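Local coordinates for ribosome-inactivating protein (Lychnis chalcedonica, PDB 2G5X), which is a plant protein of the ribosome-inactivating family, with a mixed beta sheet packed against a largely helical body, at residues K39-K44 with F63-A68; F45-L50 with S101-A106; V71-R76 with T145-K150; F88-R93 with C115-T120; E131-G136 with F160-I165. One frame throughout, in Å; residues are numbered along the deposited sequence.

Interaction 1: residues K39-K44 with F63-A68; sequences KANNDK and FRASDA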
# COMPACT_ATOMS: atom_id res chain seq x y z
N LYS A 39 -5.43 -9.19 -14.59
CA LYS A 39 -5.62 -7.98 -15.38
C LYS A 39 -7.05 -7.46 -15.35
O LYS A 39 -7.28 -6.25 -15.35
CB LYS A 39 -5.19 -8.24 -16.83
CG LYS A 39 -5.07 -6.99 -17.69
CD LYS A 39 -4.41 -7.31 -19.02
CE LYS A 39 -4.22 -6.07 -19.86
NZ LYS A 39 -3.48 -6.37 -21.13
N ALA A 40 -8.02 -8.37 -15.33
CA ALA A 40 -9.43 -7.99 -15.32
C ALA A 40 -9.94 -7.51 -13.96
O ALA A 40 -11.12 -7.17 -13.84
CB ALA A 40 -10.29 -9.16 -15.81
N ASN A 41 -9.08 -7.47 -12.95
CA ASN A 41 -9.51 -7.01 -11.63
C ASN A 41 -9.28 -5.51 -11.44
O ASN A 41 -9.02 -5.05 -10.33
CB ASN A 41 -8.76 -7.76 -10.52
CG ASN A 41 -9.38 -9.12 -10.21
OD1 ASN A 41 -10.46 -9.45 -10.70
ND2 ASN A 41 -8.70 -9.90 -9.38
N ASN A 42 -9.39 -4.74 -12.52
CA ASN A 42 -9.20 -3.30 -12.44
C ASN A 42 -10.38 -2.61 -11.77
O ASN A 42 -10.29 -1.45 -11.38
CB ASN A 42 -8.98 -2.72 -13.84
CG ASN A 42 -10.11 -3.03 -14.78
OD1 ASN A 42 -10.38 -4.20 -15.07
ND2 ASN A 42 -10.78 -2.00 -15.27
N ASP A 43 -11.49 -3.33 -11.63
CA ASP A 43 -12.70 -2.80 -11.01
C ASP A 43 -13.00 -3.51 -9.69
O ASP A 43 -14.11 -3.44 -9.17
CB ASP A 43 -13.89 -2.95 -11.96
CG ASP A 43 -14.24 -4.40 -12.22
OD1 ASP A 43 -13.31 -5.23 -12.30
OD2 ASP A 43 -15.44 -4.70 -12.36
N LYS A 44 -11.99 -4.22 -9.18
CA LYS A 44 -12.10 -4.95 -7.92
C LYS A 44 -11.05 -4.36 -6.99
O LYS A 44 -10.03 -3.84 -7.45
CB LYS A 44 -11.83 -6.44 -8.13
CG LYS A 44 -13.07 -7.27 -8.39
CD LYS A 44 -13.93 -6.67 -9.49
CE LYS A 44 -15.24 -7.42 -9.64
NZ LYS A 44 -16.15 -6.75 -10.62
N PHE A 63 -7.02 -0.89 -2.23
CA PHE A 63 -6.09 -1.06 -3.35
C PHE A 63 -6.77 -1.71 -4.55
O PHE A 63 -7.49 -2.69 -4.41
CB PHE A 63 -4.91 -1.97 -2.97
CG PHE A 63 -4.01 -1.41 -1.91
CD1 PHE A 63 -4.25 -1.67 -0.56
CD2 PHE A 63 -2.90 -0.64 -2.26
CE1 PHE A 63 -3.39 -1.18 0.42
CE2 PHE A 63 -2.04 -0.15 -1.28
CZ PHE A 63 -2.29 -0.42 0.06
N ARG A 64 -6.52 -1.16 -5.74
CA ARG A 64 -7.07 -1.74 -6.97
C ARG A 64 -6.38 -3.10 -7.07
O ARG A 64 -5.16 -3.20 -6.99
CB ARG A 64 -6.72 -0.85 -8.18
CG ARG A 64 -7.09 -1.46 -9.54
CD ARG A 64 -7.12 -0.40 -10.65
NE ARG A 64 -8.27 0.49 -10.50
CZ ARG A 64 -8.20 1.78 -10.19
NH1 ARG A 64 -7.02 2.36 -10.00
NH2 ARG A 64 -9.31 2.49 -10.05
N ALA A 65 -7.18 -4.16 -7.23
CA ALA A 65 -6.67 -5.53 -7.27
C ALA A 65 -5.79 -5.95 -8.45
O ALA A 65 -4.97 -6.86 -8.32
CB ALA A 65 -7.84 -6.50 -7.14
N SER A 66 -5.95 -5.30 -9.59
CA SER A 66 -5.17 -5.66 -10.77
C SER A 66 -3.70 -5.24 -10.71
O SER A 66 -2.84 -5.88 -11.31
CB SER A 66 -5.80 -5.05 -12.02
OG SER A 66 -5.81 -3.63 -11.94
N ASP A 67 -3.42 -4.16 -9.98
CA ASP A 67 -2.06 -3.64 -9.89
C ASP A 67 -1.59 -3.18 -8.51
O ASP A 67 -0.52 -2.59 -8.39
CB ASP A 67 -1.91 -2.47 -10.87
CG ASP A 67 -2.94 -1.38 -10.65
OD1 ASP A 67 -3.68 -1.44 -9.64
OD2 ASP A 67 -3.01 -0.44 -11.47
N ALA A 68 -2.40 -3.45 -7.48
CA ALA A 68 -2.06 -3.08 -6.11
C ALA A 68 -1.85 -1.56 -5.95
O ALA A 68 -0.97 -1.12 -5.22
CB ALA A 68 -0.81 -3.84 -5.65
O HOH W 1 -5.81 -9.36 -8.85
O HOH W 2 -11.70 0.93 -11.09
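Arg64, at the end of strand 58-64, reaches along the loop 39-44, meeting a backbone carbonyl with NE before its tip goes on to Glu91. Arg64 CG, anti to the backbone N (chi1 172°), lies 3.7 Å from Asn42 O, and Arg64 CD comes within 3.4 Å of Asn42 O. The bend at the third torsion then sets Arg64 NE 2.9 Å from Asn42 O in a hydrogen bond that is moderately bent, with the carbonyl oxygen lying near the guanidinium plane. Farther out, Arg64 NH2 gives a hydrogen bond to a water that itself donates to Asn42 O; a long arginine suits a place where NE must serve this carbonyl while NH2 reaches the water and, farther on, Glu91. Beside it, Ala65 N meets Lys44 O at 2.9 Å in an almost straight bond. The small Ala65 lets the loop close in: its CB lies 3.7 Å from Asn41 CB, and a second water joins Asn41 ND2 to Ala65 O. Ser66 also fits by being small, its OG standing 3.4 Å from Asn42 CA. The contact thus ties the loop that leads into strand 45-51 to the end of its antiparallel neighbour 58-64, while Arg64 also touches strand 69-76.

Interaction 2: residues F45-L50 with S101-A106; sequences FVLVNL and SIFTDA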
# COMPACT_ATOMS: atom_id res chain seq x y z
N PHE A 45 -11.30 -4.44 -5.68
CA PHE A 45 -10.36 -3.88 -4.72
C PHE A 45 -10.08 -4.77 -3.53
O PHE A 45 -10.90 -5.61 -3.15
CB PHE A 45 -10.87 -2.52 -4.23
CG PHE A 45 -11.19 -1.56 -5.33
CD1 PHE A 45 -12.37 -1.69 -6.06
CD2 PHE A 45 -10.27 -0.58 -5.70
CE1 PHE A 45 -12.63 -0.85 -7.14
CE2 PHE A 45 -10.52 0.25 -6.78
CZ PHE A 45 -11.70 0.12 -7.51
N VAL A 46 -8.90 -4.59 -2.94
CA VAL A 46 -8.49 -5.34 -1.77
C VAL A 46 -8.41 -4.33 -0.62
O VAL A 46 -7.72 -3.31 -0.73
CB VAL A 46 -7.11 -5.99 -1.96
CG1 VAL A 46 -6.68 -6.69 -0.68
CG2 VAL A 46 -7.17 -6.99 -3.11
N LEU A 47 -9.14 -4.59 0.46
CA LEU A 47 -9.15 -3.70 1.60
C LEU A 47 -8.11 -4.14 2.62
O LEU A 47 -7.88 -5.33 2.82
CB LEU A 47 -10.53 -3.66 2.26
CG LEU A 47 -11.70 -3.19 1.38
CD1 LEU A 47 -12.96 -3.12 2.23
CD2 LEU A 47 -11.39 -1.82 0.79
N VAL A 48 -7.48 -3.16 3.26
CA VAL A 48 -6.45 -3.39 4.26
C VAL A 48 -6.70 -2.52 5.49
O VAL A 48 -6.87 -1.31 5.37
CB VAL A 48 -5.05 -3.04 3.68
CG1 VAL A 48 -4.02 -2.95 4.80
CG2 VAL A 48 -4.65 -4.09 2.66
N ASN A 49 -6.72 -3.13 6.67
CA ASN A 49 -6.92 -2.38 7.90
C ASN A 49 -5.60 -2.08 8.59
O ASN A 49 -4.78 -2.97 8.79
CB ASN A 49 -7.79 -3.18 8.88
CG ASN A 49 -9.27 -2.99 8.65
OD1 ASN A 49 -9.70 -2.41 7.66
ND2 ASN A 49 -10.08 -3.51 9.57
N LEU A 50 -5.38 -0.81 8.94
CA LEU A 50 -4.19 -0.40 9.68
C LEU A 50 -4.77 0.05 11.03
O LEU A 50 -5.68 0.87 11.07
CB LEU A 50 -3.47 0.76 8.99
CG LEU A 50 -2.77 0.48 7.65
CD1 LEU A 50 -2.03 1.74 7.19
CD2 LEU A 50 -1.79 -0.68 7.80
N SER A 101 -19.63 -0.30 -2.60
CA SER A 101 -19.20 -1.58 -3.18
C SER A 101 -17.71 -1.79 -2.94
O SER A 101 -17.22 -2.91 -2.99
CB SER A 101 -19.47 -1.60 -4.68
OG SER A 101 -18.44 -0.97 -5.40
N ILE A 102 -17.01 -0.69 -2.68
CA ILE A 102 -15.57 -0.74 -2.42
C ILE A 102 -15.33 -0.81 -0.92
O ILE A 102 -14.69 -1.73 -0.42
CB ILE A 102 -14.88 0.50 -3.01
CG1 ILE A 102 -15.05 0.50 -4.53
CG2 ILE A 102 -13.41 0.52 -2.61
CD1 ILE A 102 -14.56 1.76 -5.21
N PHE A 103 -15.85 0.19 -0.20
CA PHE A 103 -15.72 0.23 1.26
C PHE A 103 -17.01 -0.36 1.84
O PHE A 103 -17.97 0.36 2.12
CB PHE A 103 -15.52 1.66 1.74
CG PHE A 103 -14.16 2.22 1.44
CD1 PHE A 103 -13.03 1.72 2.09
CD2 PHE A 103 -14.00 3.23 0.51
CE1 PHE A 103 -11.76 2.23 1.82
CE2 PHE A 103 -12.73 3.75 0.23
CZ PHE A 103 -11.61 3.24 0.88
N THR A 104 -17.00 -1.67 2.00
CA THR A 104 -18.13 -2.43 2.51
C THR A 104 -18.88 -1.83 3.70
O THR A 104 -20.10 -1.88 3.75
CB THR A 104 -17.69 -3.85 2.93
OG1 THR A 104 -16.84 -4.41 1.92
CG2 THR A 104 -18.90 -4.75 3.12
N ASP A 105 -18.14 -1.26 4.65
CA ASP A 105 -18.76 -0.71 5.85
C ASP A 105 -19.01 0.80 5.88
O ASP A 105 -19.53 1.32 6.87
CB ASP A 105 -17.93 -1.10 7.08
CG ASP A 105 -17.63 -2.59 7.13
OD1 ASP A 105 -18.59 -3.38 7.07
OD2 ASP A 105 -16.44 -2.96 7.25
N ALA A 106 -18.65 1.49 4.81
CA ALA A 106 -18.83 2.95 4.75
C ALA A 106 -20.27 3.40 4.99
O ALA A 106 -21.21 2.82 4.43
CB ALA A 106 -18.33 3.48 3.41
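Ile102, Leu47 and Phe45 join one surface of the mixed beta sheet of this ribosome-inactivating fold to the end of the short helix 99-102. Phe45 and Leu47 are two apart on strand 45-51, so both side chains leave the same side of the strand, toward the helix end; Val46 between them faces helix 10-25 on the other side. Ile102 carries the largest buried surface. Its CG1 is anti to the carbonyl carbon (chi1 -63°), which extends the longer branch across Phe45 and places CD1 over one ring face, offset toward the rim. The resulting CH-pi contact measures 4.2 Å from Ile102 CD1 to the centroid of the Phe45 ring, 26° off the normal. A flat aromatic group suits this place because it offers a broad surface to a branched aliphatic chain, and Ile102 CG1 also lies 3.8 Å from Phe45 CD1.

Leu47 fits against the backbone where the helix stops. Phe103 is the first residue to leave helical angles and begins a type I beta turn to Ala106, closed by a hydrogen bond of 3.0 Å from Ala106 N to Phe103 O. The forked end of Leu47 straddles the Ile102 carbonyl oxygen, a van der Waals contact of methyls with a polar atom; no hydrogen bond crosses between the segments. Phe103 turns its ring back to the sheet, where it also meets Ala62 and Gln74. Both methyls of Leu47 lie 3.5 Å from Ile102 O, and Leu47 CD2 is in addition 4.1 Å from Phe103 CD1.

Interaction 3: residues V71-R76 with T145-K150; sequences VGFQDR and TAVYGK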
# COMPACT_ATOMS: atom_id res chain seq x y z
N VAL A 71 -6.16 3.68 -3.99
CA VAL A 71 -7.14 4.64 -4.50
C VAL A 71 -7.81 5.52 -3.45
O VAL A 71 -8.49 6.48 -3.79
CB VAL A 71 -8.25 3.93 -5.32
CG1 VAL A 71 -7.63 3.14 -6.48
CG2 VAL A 71 -9.06 3.00 -4.41
N GLY A 72 -7.61 5.20 -2.17
CA GLY A 72 -8.21 5.99 -1.11
C GLY A 72 -8.25 5.25 0.22
O GLY A 72 -7.66 4.18 0.35
N PHE A 73 -8.96 5.82 1.20
CA PHE A 73 -9.07 5.20 2.52
C PHE A 73 -10.34 5.61 3.26
O PHE A 73 -10.99 6.59 2.91
CB PHE A 73 -7.84 5.54 3.38
CG PHE A 73 -7.75 7.00 3.75
CD1 PHE A 73 -7.09 7.90 2.91
CD2 PHE A 73 -8.34 7.48 4.92
CE1 PHE A 73 -7.02 9.25 3.24
CE2 PHE A 73 -8.27 8.83 5.25
CZ PHE A 73 -7.61 9.72 4.41
N GLN A 74 -10.67 4.85 4.30
CA GLN A 74 -11.85 5.10 5.12
C GLN A 74 -11.49 5.33 6.59
O GLN A 74 -10.71 4.57 7.17
CB GLN A 74 -12.81 3.90 5.01
CG GLN A 74 -13.88 3.82 6.09
CD GLN A 74 -14.59 2.48 6.08
OE1 GLN A 74 -15.51 2.25 5.28
NE2 GLN A 74 -14.16 1.57 6.94
N ASP A 75 -12.03 6.39 7.19
CA ASP A 75 -11.80 6.68 8.61
C ASP A 75 -13.14 7.11 9.21
O ASP A 75 -14.19 6.75 8.67
CB ASP A 75 -10.71 7.75 8.79
CG ASP A 75 -11.13 9.14 8.34
OD1 ASP A 75 -11.93 9.25 7.39
OD2 ASP A 75 -10.64 10.12 8.94
N ARG A 76 -13.14 7.84 10.33
CA ARG A 76 -14.40 8.26 10.94
C ARG A 76 -14.58 9.78 11.03
O ARG A 76 -13.65 10.49 11.39
CB ARG A 76 -14.55 7.66 12.35
CG ARG A 76 -14.95 6.19 12.35
CD ARG A 76 -15.22 5.67 13.75
NE ARG A 76 -15.57 4.25 13.73
CZ ARG A 76 -16.79 3.77 13.50
NH1 ARG A 76 -17.81 4.59 13.27
NH2 ARG A 76 -16.98 2.46 13.48
N THR A 145 -1.89 9.51 12.87
CA THR A 145 -2.47 10.43 13.84
C THR A 145 -2.83 11.80 13.26
O THR A 145 -3.80 12.43 13.70
CB THR A 145 -1.52 10.62 15.04
OG1 THR A 145 -1.32 9.36 15.68
CG2 THR A 145 -2.11 11.60 16.05
N ALA A 146 -2.06 12.26 12.28
CA ALA A 146 -2.32 13.56 11.67
C ALA A 146 -3.48 13.50 10.68
O ALA A 146 -3.94 14.53 10.19
CB ALA A 146 -1.06 14.06 10.97
N VAL A 147 -3.97 12.30 10.40
CA VAL A 147 -5.06 12.11 9.45
C VAL A 147 -6.39 11.65 10.05
O VAL A 147 -7.42 12.28 9.84
CB VAL A 147 -4.65 11.12 8.34
CG1 VAL A 147 -5.85 10.75 7.47
CG2 VAL A 147 -3.55 11.73 7.49
N TYR A 148 -6.36 10.54 10.78
CA TYR A 148 -7.58 9.99 11.35
C TYR A 148 -8.52 10.96 12.07
O TYR A 148 -8.15 11.62 13.05
CB TYR A 148 -7.24 8.82 12.28
CG TYR A 148 -8.46 8.18 12.92
CD1 TYR A 148 -8.98 8.68 14.11
CD2 TYR A 148 -9.10 7.10 12.32
CE1 TYR A 148 -10.12 8.12 14.69
CE2 TYR A 148 -10.25 6.54 12.89
CZ TYR A 148 -10.75 7.05 14.07
OH TYR A 148 -11.88 6.51 14.64
N GLY A 149 -9.75 11.05 11.57
CA GLY A 149 -10.78 11.89 12.16
C GLY A 149 -10.56 13.39 12.18
O GLY A 149 -11.25 14.11 12.91
N LYS A 150 -9.63 13.89 11.38
CA LYS A 150 -9.37 15.33 11.37
C LYS A 150 -9.66 16.00 10.03
O LYS A 150 -10.15 15.36 9.09
CB LYS A 150 -7.91 15.59 11.76
CG LYS A 150 -7.54 15.05 13.13
CD LYS A 150 -6.08 15.29 13.43
CE LYS A 150 -5.73 14.80 14.83
NZ LYS A 150 -4.30 15.04 15.16
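A type II beta turn, Val147 to Lys150, fastens the loop after helix 137-145 to the end of strand 69-76. Asp75 makes the polar bond: its OD2 accepts from Gly149 N at 2.9 Å, on the anti side of the carboxylate and a little out of its plane. With CG between the backbone N and the carbonyl carbon (chi1 70°), the short acid points to the turn, and its other oxygen, OD1, pairs with Arg84 and Asn86, so the carboxylate is held from both ends. Glycine suits the third turn position because its phi is positive and a CB would crowd Tyr148 CD1; Gly149 CA lies 3.3 Å from Arg76 O in a CA-H...O contact.

Side-chain packing completes the join. Tyr148 and Arg76 run side by side, with the Tyr148 hydroxyl 3.6 Å from Arg76 CD, while the guanidinium finds Asn81 through NH1. Tyr148 CD2 rests 3.9 Å from Asp75 CB. Deeper in, the apolar pair Phe73 and Val147 approach from opposite directions, and Phe73 CZ lies 3.7 Å from Val147 CG1, wide ring against branched aliphatic. Strands 58-64 and 83-87 flank this strand in the sheet; Tyr148 also touches Ile59 of the former, and Val147 leans on Phe160 of helix 154-173.

Interaction 4: residues F88-R93 with C115-T120; sequences FSDEYR and CASTYT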
# COMPACT_ATOMS: atom_id res chain seq x y z
N PHE A 88 -8.99 9.56 -3.63
CA PHE A 88 -8.04 10.53 -4.16
C PHE A 88 -8.77 11.32 -5.24
O PHE A 88 -9.71 10.82 -5.86
CB PHE A 88 -6.80 9.82 -4.74
CG PHE A 88 -5.84 9.32 -3.69
CD1 PHE A 88 -5.46 7.98 -3.65
CD2 PHE A 88 -5.32 10.19 -2.74
CE1 PHE A 88 -4.57 7.51 -2.68
CE2 PHE A 88 -4.43 9.74 -1.76
CZ PHE A 88 -4.06 8.39 -1.73
N SER A 89 -8.35 12.57 -5.45
CA SER A 89 -9.00 13.44 -6.42
C SER A 89 -9.11 12.89 -7.84
O SER A 89 -10.06 13.21 -8.55
CB SER A 89 -8.29 14.80 -6.46
OG SER A 89 -6.97 14.67 -6.95
N ASP A 90 -8.15 12.06 -8.25
CA ASP A 90 -8.16 11.50 -9.60
C ASP A 90 -8.88 10.15 -9.70
O ASP A 90 -8.96 9.57 -10.78
CB ASP A 90 -6.73 11.39 -10.14
CG ASP A 90 -5.84 10.50 -9.29
OD1 ASP A 90 -6.11 10.35 -8.08
OD2 ASP A 90 -4.85 9.96 -9.83
N GLU A 91 -9.39 9.66 -8.58
CA GLU A 91 -10.12 8.40 -8.55
C GLU A 91 -11.57 8.64 -8.13
O GLU A 91 -12.43 7.78 -8.31
CB GLU A 91 -9.48 7.43 -7.55
CG GLU A 91 -8.13 6.83 -7.98
CD GLU A 91 -8.26 5.78 -9.07
OE1 GLU A 91 -9.39 5.36 -9.38
OE2 GLU A 91 -7.21 5.37 -9.62
N TYR A 92 -11.84 9.83 -7.59
CA TYR A 92 -13.18 10.20 -7.11
C TYR A 92 -14.31 10.09 -8.13
O TYR A 92 -15.35 9.49 -7.84
CB TYR A 92 -13.16 11.62 -6.53
CG TYR A 92 -14.46 12.04 -5.88
CD1 TYR A 92 -14.77 11.67 -4.57
CD2 TYR A 92 -15.40 12.80 -6.58
CE1 TYR A 92 -15.98 12.06 -3.97
CE2 TYR A 92 -16.60 13.19 -6.00
CZ TYR A 92 -16.89 12.81 -4.70
OH TYR A 92 -18.09 13.19 -4.13
N ARG A 93 -14.14 10.66 -9.31
CA ARG A 93 -15.20 10.60 -10.31
C ARG A 93 -15.57 9.17 -10.71
O ARG A 93 -16.74 8.86 -10.90
CB ARG A 93 -14.82 11.40 -11.57
CG ARG A 93 -14.68 12.90 -11.35
CD ARG A 93 -15.93 13.51 -10.72
NE ARG A 93 -15.86 14.97 -10.71
CZ ARG A 93 -16.25 15.75 -11.71
NH1 ARG A 93 -16.77 15.22 -12.81
NH2 ARG A 93 -16.11 17.07 -11.62
N CYS A 115 -5.67 15.65 -2.66
CA CYS A 115 -4.53 15.26 -3.48
C CYS A 115 -4.86 14.06 -4.38
O CYS A 115 -5.89 13.40 -4.19
CB CYS A 115 -3.31 14.93 -2.60
SG CYS A 115 -3.36 13.36 -1.72
N ALA A 116 -4.00 13.81 -5.36
CA ALA A 116 -4.19 12.70 -6.30
C ALA A 116 -3.43 11.44 -5.86
O ALA A 116 -2.61 11.49 -4.95
CB ALA A 116 -3.76 13.11 -7.70
N SER A 117 -3.70 10.33 -6.55
CA SER A 117 -3.09 9.04 -6.24
C SER A 117 -1.71 8.76 -6.84
O SER A 117 -1.05 7.79 -6.45
CB SER A 117 -4.03 7.93 -6.70
OG SER A 117 -4.06 7.88 -8.12
N THR A 118 -1.29 9.58 -7.79
CA THR A 118 -0.00 9.38 -8.45
C THR A 118 1.21 9.65 -7.58
O THR A 118 1.16 10.45 -6.64
CB THR A 118 0.12 10.27 -9.69
OG1 THR A 118 -0.10 11.63 -9.30
CG2 THR A 118 -0.91 9.87 -10.75
N TYR A 119 2.32 8.99 -7.90
CA TYR A 119 3.55 9.21 -7.15
C TYR A 119 3.97 10.67 -7.33
O TYR A 119 4.44 11.30 -6.39
CB TYR A 119 4.67 8.29 -7.65
CG TYR A 119 4.83 7.01 -6.85
CD1 TYR A 119 4.96 7.05 -5.46
CD2 TYR A 119 4.87 5.77 -7.48
CE1 TYR A 119 5.12 5.89 -4.72
CE2 TYR A 119 5.03 4.60 -6.75
CZ TYR A 119 5.16 4.66 -5.37
OH TYR A 119 5.31 3.50 -4.64
N THR A 120 3.78 11.20 -8.53
CA THR A 120 4.15 12.59 -8.79
C THR A 120 3.40 13.58 -7.90
O THR A 120 4.03 14.43 -7.26
CB THR A 120 3.91 12.96 -10.27
OG1 THR A 120 2.56 12.66 -10.63
CG2 THR A 120 4.86 12.20 -11.18
O HOH W 3 -5.19 6.37 -10.73
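Asp90 grips Ser117 twice. Its OD1 accepts from Ser117 N at 2.9 Å, from above the carboxylate plane, and its OD2 from Ser117 OG at 2.8 Å, on the syn side. Aspartate suits this place because its two oxygens can serve the backbone and side chain of one serine together. Nearby, Ser89 N donates to Cys115 O at 2.9 Å in a nearly straight bond.

Phe88 fills the apolar side. Its CG is anti to the carbonyl carbon (chi1 -77°), which swings the ring over to Ser117, and Ser117 CA lies over one face in a CH-pi contact 4.0 Å from the centroid of the Phe88 ring. Cys115 SG approaches the same ring obliquely, 3.8 Å from Phe88 CE2, a sulfur-aromatic contact that suits a compact, polarisable side chain.

In the next shell, a water donates to both Ser117 OG and Glu91 OE2, and Tyr69 OH bonds to Ser117 OG. Glu91 is itself held by a salt bridge to Arg64. Beyond its CZ end, the Phe88 ring meets Ala161 of helix 154-173. Two helix approaches are thereby joined: the bend after strand 83-87 that leads into helix 92-95, and the chain running to Thr118, the N-cap residue of helix 119-126.

Interaction 5: residues E131-G136 with F160-I165; sequences EKLSLG and FALISI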
# COMPACT_ATOMS: atom_id res chain seq x y z
N GLU A 131 12.45 8.65 -2.28
CA GLU A 131 13.79 8.29 -1.83
C GLU A 131 14.15 8.69 -0.40
O GLU A 131 14.81 7.92 0.30
CB GLU A 131 14.84 8.86 -2.79
CG GLU A 131 14.90 8.15 -4.13
CD GLU A 131 14.01 8.79 -5.18
OE1 GLU A 131 13.01 9.45 -4.80
OE2 GLU A 131 14.30 8.62 -6.39
N LYS A 132 13.73 9.87 0.04
CA LYS A 132 14.09 10.29 1.39
C LYS A 132 12.98 10.34 2.43
O LYS A 132 13.21 10.77 3.56
CB LYS A 132 14.86 11.62 1.36
CG LYS A 132 14.08 12.84 0.92
CD LYS A 132 15.06 13.99 0.72
CE LYS A 132 14.37 15.33 0.58
NZ LYS A 132 13.66 15.72 1.82
N LEU A 133 11.79 9.90 2.06
CA LEU A 133 10.67 9.88 3.00
C LEU A 133 11.01 8.92 4.15
O LEU A 133 11.43 7.79 3.91
CB LEU A 133 9.40 9.40 2.30
CG LEU A 133 8.18 9.08 3.17
CD1 LEU A 133 7.71 10.33 3.90
CD2 LEU A 133 7.07 8.52 2.29
N SER A 134 10.84 9.38 5.39
CA SER A 134 11.13 8.55 6.55
C SER A 134 10.09 7.44 6.68
O SER A 134 8.90 7.70 6.80
CB SER A 134 11.13 9.41 7.82
OG SER A 134 12.35 10.10 7.98
N LEU A 135 10.56 6.19 6.65
CA LEU A 135 9.69 5.02 6.74
C LEU A 135 9.90 4.26 8.05
O LEU A 135 10.96 4.35 8.67
CB LEU A 135 9.99 4.06 5.58
CG LEU A 135 10.05 4.66 4.17
CD1 LEU A 135 10.47 3.58 3.19
CD2 LEU A 135 8.70 5.25 3.79
N GLY A 136 8.88 3.51 8.47
CA GLY A 136 8.98 2.73 9.70
C GLY A 136 7.73 2.81 10.55
O GLY A 136 6.84 3.62 10.29
N PHE A 160 0.92 10.34 4.66
CA PHE A 160 0.35 9.10 5.17
C PHE A 160 0.25 8.07 4.04
O PHE A 160 0.58 6.90 4.22
CB PHE A 160 -1.04 9.36 5.75
CG PHE A 160 -1.82 8.11 6.05
CD1 PHE A 160 -1.40 7.23 7.04
CD2 PHE A 160 -2.97 7.80 5.32
CE1 PHE A 160 -2.11 6.06 7.30
CE2 PHE A 160 -3.68 6.62 5.58
CZ PHE A 160 -3.25 5.75 6.57
N ALA A 161 -0.20 8.52 2.87
CA ALA A 161 -0.34 7.64 1.71
C ALA A 161 1.00 7.07 1.22
O ALA A 161 1.11 5.88 0.93
CB ALA A 161 -1.04 8.38 0.58
N LEU A 162 2.01 7.93 1.11
CA LEU A 162 3.32 7.48 0.64
C LEU A 162 3.97 6.47 1.57
O LEU A 162 4.56 5.49 1.11
CB LEU A 162 4.24 8.69 0.44
CG LEU A 162 3.97 9.52 -0.81
CD1 LEU A 162 4.78 10.81 -0.75
CD2 LEU A 162 4.32 8.71 -2.05
N ILE A 163 3.86 6.69 2.88
CA ILE A 163 4.44 5.76 3.83
C ILE A 163 3.71 4.42 3.74
O ILE A 163 4.34 3.36 3.76
CB ILE A 163 4.35 6.30 5.28
CG1 ILE A 163 5.18 7.58 5.42
CG2 ILE A 163 4.86 5.24 6.26
CD1 ILE A 163 5.01 8.28 6.77
N SER A 164 2.39 4.48 3.61
CA SER A 164 1.58 3.27 3.50
C SER A 164 1.91 2.50 2.21
O SER A 164 1.98 1.28 2.22
CB SER A 164 0.09 3.63 3.51
OG SER A 164 -0.30 4.13 4.78
N ILE A 165 2.10 3.22 1.11
CA ILE A 165 2.43 2.58 -0.15
C ILE A 165 3.75 1.81 -0.04
O ILE A 165 3.85 0.66 -0.46
CB ILE A 165 2.51 3.62 -1.30
CG1 ILE A 165 1.10 4.15 -1.59
CG2 ILE A 165 3.13 3.01 -2.54
CD1 ILE A 165 1.07 5.37 -2.50
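Leu135 and Ile163 bring the backbones nearest, 6.0 Å between their CA atoms, where the extended stretch Leu133-Leu135 of the loop passes the long helix 154-173. This is packing of a loop on a helix in the helical part of the ribosome-inactivating fold, and no hydrogen bond crosses it. Leu133 makes the closest contacts. Its CG lies anti to the backbone N (chi1 170°), which sends the forked end to the helix surface. There its CD2 enters between two successive residues, 3.7 Å from Ile163 N, and its side chain crosses that of Ile163 at about a right angle, with Leu133 CD2 3.8 Å from Ile163 CG1.

Ile163 spreads its longer branch under the loop, and its CD1 comes 3.9 Å from Ser134 O. A beta-branched side chain suits a helix face that must be filled close to the backbone; Ile163 also reaches Leu140 and Ala143 of helix 137-145. Leu135 adds a looser touch, its CD2 4.3 Å from Ile163 CA. The loop then enters helix 137-145 at its N-cap, Gly136. Leu162, on the neighbouring position of helix 154-173, faces Tyr119 and Leu122 as well. The tightest spot joins Leu133 CD2 to Leu162 CB at 3.4 Å, shorter than usual for two carbons.

In the fold
Interaction 5 is the buried one, made almost wholly of aliphatic side-chain packing on helix 154-173; the other four are partly buried and lie around the sheet. Interactions 1, 2 and 3 share that sheet: interactions 1 and 2 meet at the paired strands 45-51 and 58-64, and interaction 3 uses strand 69-76, next to 58-64. Chemistry follows place. Interactions 1 and 4, at loops and turns, rest largely on hydrogen bonds and waters and are joined by the Arg64-Glu91 salt bridge. Interaction 2 is apolar, while interaction 3 mixes an acid-to-backbone bond with ring packing. Helix 154-173 links interactions 3, 4 and 5 through Phe160 and Ala161.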